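Local coordinates for protein phosphoserine phosphatase RsbX (Bacillus subtilis, PDB 3W42) that dephosphorylates the stressosome protein RsbS and so acts as a negative regulator of sigma-B in the general stress response, at residues A[73-78]-A[136-141]. Numbering follows the deposited sequence.
Sequences SIIERC and QKYKTH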
loop_
_atom_site.group_PDB
_atom_site.type_symbol
_atom_site.label_atom_id
_atom_site.label_comp_id
_atom_site.label_asym_id
_atom_site.label_seq_id
_atom_site.Cartn_x
_atom_site.Cartn_y
_atom_site.Cartn_z
ATOM N N SER A 73 -5.540 -14.108 -5.579
ATOM C CA SER A 73 -6.482 -14.018 -6.684
ATOM C C SER A 73 -6.598 -12.626 -7.271
ATOM O O SER A 73 -6.611 -12.441 -8.482
ATOM C CB SER A 73 -7.842 -14.453 -6.220
ATOM O OG SER A 73 -8.782 -14.411 -7.298
ATOM N N ILE A 74 -6.661 -11.653 -6.382
ATOM C CA ILE A 74 -6.795 -10.273 -6.817
ATOM C C ILE A 74 -5.536 -9.873 -7.619
ATOM O O ILE A 74 -5.609 -9.284 -8.708
ATOM C CB ILE A 74 -7.011 -9.287 -5.656
ATOM C CG1 ILE A 74 -8.290 -9.660 -4.892
ATOM C CG2 ILE A 74 -7.054 -7.857 -6.209
ATOM C CD1 ILE A 74 -8.492 -8.835 -3.632
ATOM N N ILE A 75 -4.335 -10.199 -7.086
ATOM C CA ILE A 75 -3.120 -9.773 -7.756
ATOM C C ILE A 75 -2.968 -10.424 -9.113
ATOM O O ILE A 75 -2.427 -9.805 -10.025
ATOM C CB ILE A 75 -1.892 -9.941 -6.838
ATOM C CG1 ILE A 75 -0.822 -8.901 -7.288
ATOM C CG2 ILE A 75 -1.388 -11.324 -6.837
ATOM C CD1 ILE A 75 0.384 -8.845 -6.271
ATOM N N GLU A 76 -3.469 -11.665 -9.266
ATOM C CA GLU A 76 -3.386 -12.303 -10.586
ATOM C C GLU A 76 -4.333 -11.640 -11.591
ATOM O O GLU A 76 -3.937 -11.519 -12.758
ATOM C CB GLU A 76 -3.653 -13.811 -10.432
ATOM C CG GLU A 76 -3.799 -14.496 -11.758
ATOM C CD GLU A 76 -2.629 -14.394 -12.720
ATOM O OE1 GLU A 76 -1.445 -13.943 -12.300
ATOM O OE2 GLU A 76 -2.847 -14.747 -13.890
ATOM N N ARG A 77 -5.502 -11.205 -11.168
ATOM C CA ARG A 77 -6.314 -10.418 -12.057
ATOM C C ARG A 77 -5.573 -9.158 -12.495
ATOM O O ARG A 77 -5.679 -8.717 -13.648
ATOM C CB ARG A 77 -7.647 -10.013 -11.396
ATOM C CG ARG A 77 -8.579 -11.161 -11.107
ATOM C CD ARG A 77 -9.890 -10.651 -10.532
ATOM N NE ARG A 77 -10.833 -11.692 -10.195
ATOM C CZ ARG A 77 -11.731 -12.215 -11.019
ATOM N NH1 ARG A 77 -11.786 -11.885 -12.299
ATOM N NH2 ARG A 77 -12.609 -13.099 -10.549
ATOM N N CYS A 78 -4.936 -8.522 -11.521
ATOM C CA CYS A 78 -4.126 -7.336 -11.813
ATOM C C CYS A 78 -3.036 -7.648 -12.825
ATOM O O CYS A 78 -2.867 -6.911 -13.808
ATOM C CB CYS A 78 -3.511 -6.778 -10.554
ATOM S SG CYS A 78 -4.734 -6.068 -9.397
ATOM N N GLN A 136 3.641 -15.366 -12.908
ATOM C CA GLN A 136 4.213 -14.999 -11.616
ATOM C C GLN A 136 4.091 -16.135 -10.730
ATOM O O GLN A 136 3.061 -16.802 -10.737
ATOM C CB GLN A 136 3.437 -13.872 -10.896
ATOM C CG GLN A 136 3.682 -12.548 -11.531
ATOM C CD GLN A 136 5.054 -11.839 -11.243
ATOM O OE1 GLN A 136 5.388 -10.908 -11.886
ATOM N NE2 GLN A 136 5.776 -12.261 -10.203
ATOM N N LYS A 137 5.003 -16.274 -9.755
ATOM C CA LYS A 137 4.906 -17.238 -8.643
ATOM C C LYS A 137 4.799 -16.424 -7.347
ATOM O O LYS A 137 5.749 -15.975 -6.733
ATOM C CB LYS A 137 6.111 -18.134 -8.568
ATOM C CG LYS A 137 6.186 -19.118 -9.675
ATOM C CD LYS A 137 7.551 -19.763 -9.621
ATOM C CE LYS A 137 7.600 -21.089 -10.301
ATOM N NZ LYS A 137 8.816 -21.804 -9.827
ATOM N N TYR A 138 3.588 -16.075 -7.007
ATOM C CA TYR A 138 3.295 -15.149 -5.933
ATOM C C TYR A 138 3.635 -15.764 -4.568
ATOM O O TYR A 138 3.595 -16.997 -4.374
ATOM C CB TYR A 138 1.792 -14.835 -5.960
ATOM C CG TYR A 138 1.347 -14.191 -7.239
ATOM C CD1 TYR A 138 1.815 -12.964 -7.570
ATOM C CD2 TYR A 138 0.510 -14.846 -8.148
ATOM C CE1 TYR A 138 1.341 -12.367 -8.692
ATOM C CE2 TYR A 138 0.142 -14.260 -9.337
ATOM C CZ TYR A 138 0.515 -13.018 -9.574
ATOM O OH TYR A 138 0.138 -12.399 -10.733
ATOM N N LYS A 139 3.925 -14.895 -3.638
ATOM C CA LYS A 139 4.143 -15.236 -2.248
ATOM C C LYS A 139 3.035 -14.538 -1.438
ATOM O O LYS A 139 2.876 -13.324 -1.590
ATOM C CB LYS A 139 5.575 -14.822 -1.838
ATOM C CG LYS A 139 5.880 -14.777 -0.458
ATOM C CD LYS A 139 5.739 -16.149 0.133
ATOM C CE LYS A 139 6.078 -16.113 1.635
ATOM N NZ LYS A 139 6.071 -17.467 2.262
ATOM N N THR A 140 2.194 -15.227 -0.761
ATOM C CA THR A 140 1.245 -14.619 0.111
ATOM C C THR A 140 1.646 -14.828 1.538
ATOM O O THR A 140 1.929 -15.974 1.962
ATOM C CB THR A 140 -0.155 -15.176 -0.155
ATOM O OG1 THR A 140 -0.535 -14.831 -1.485
ATOM C CG2 THR A 140 -1.166 -14.587 0.892
ATOM N N HIS A 141 1.615 -13.784 2.333
ATOM C CA HIS A 141 1.879 -13.858 3.789
ATOM C C HIS A 141 0.576 -13.779 4.520
ATOM O O HIS A 141 -0.297 -12.959 4.218
ATOM C CB HIS A 141 2.775 -12.692 4.273
ATOM C CG HIS A 141 3.243 -12.741 5.717
ATOM N ND1 HIS A 141 4.289 -13.538 6.087
ATOM C CD2 HIS A 141 2.855 -12.073 6.841
ATOM C CE1 HIS A 141 4.516 -13.386 7.383
ATOM N NE2 HIS A 141 3.690 -12.481 7.858
HETATM O O HOH W 1 0.666 -15.711 -12.932
#
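The Tyr138 ring lies between Ile75 on one face and Gln136 on the other, with Glu76 at its edge. Ile75 CG2 sits over its face, 3.6 Å from the ring centroid and 17° off the ring normal, which makes a CH-pi contact. The closest ring atom is Tyr138 CE1, 3.5 Å from Ile75 CG2. On the opposite face Gln136 CB lies over the ring, offset toward the rim, so the ring is held between helix and loop atoms. Glu76 OE1 meets the edge in the plane of the ring. There the Tyr138 hydroxyl donates a hydrogen bond, OH to Glu76 OE1, of 2.7 Å, nearly in line with the C-O bond of the acceptor. The carboxylate plane is turned 63° from the ring plane. Glu76 reaches this position because its chain bends at chi2 (58°), which brings the carboxylate round to the phenol. A water donates to the same Glu76 OE1 at 2.8 Å and accepts from Gln136 N at 3.0 Å. This oxygen thus ties the helix to the loop both directly and through water. The other carboxylate oxygen, Glu76 OE2, is hydrogen-bonded to Gln80 NE2 one turn further along the helix, so both oxygens have partners and the rotation of the group is restrained. Nearby, Thr140 OG1 adds a hydrogen bond to Glu72 of the same helix. Ile75 is buried and packs on Ile92 of strand 88-96, and both Ile75 and Tyr138 touch Cys105 of strand 101-107. The contact thus joins the loop leading into edge strand 140-144 to helix 71-81, which packs on one of the two antiparallel sheets of the PPM-type alpha-beta-beta-alpha sandwich.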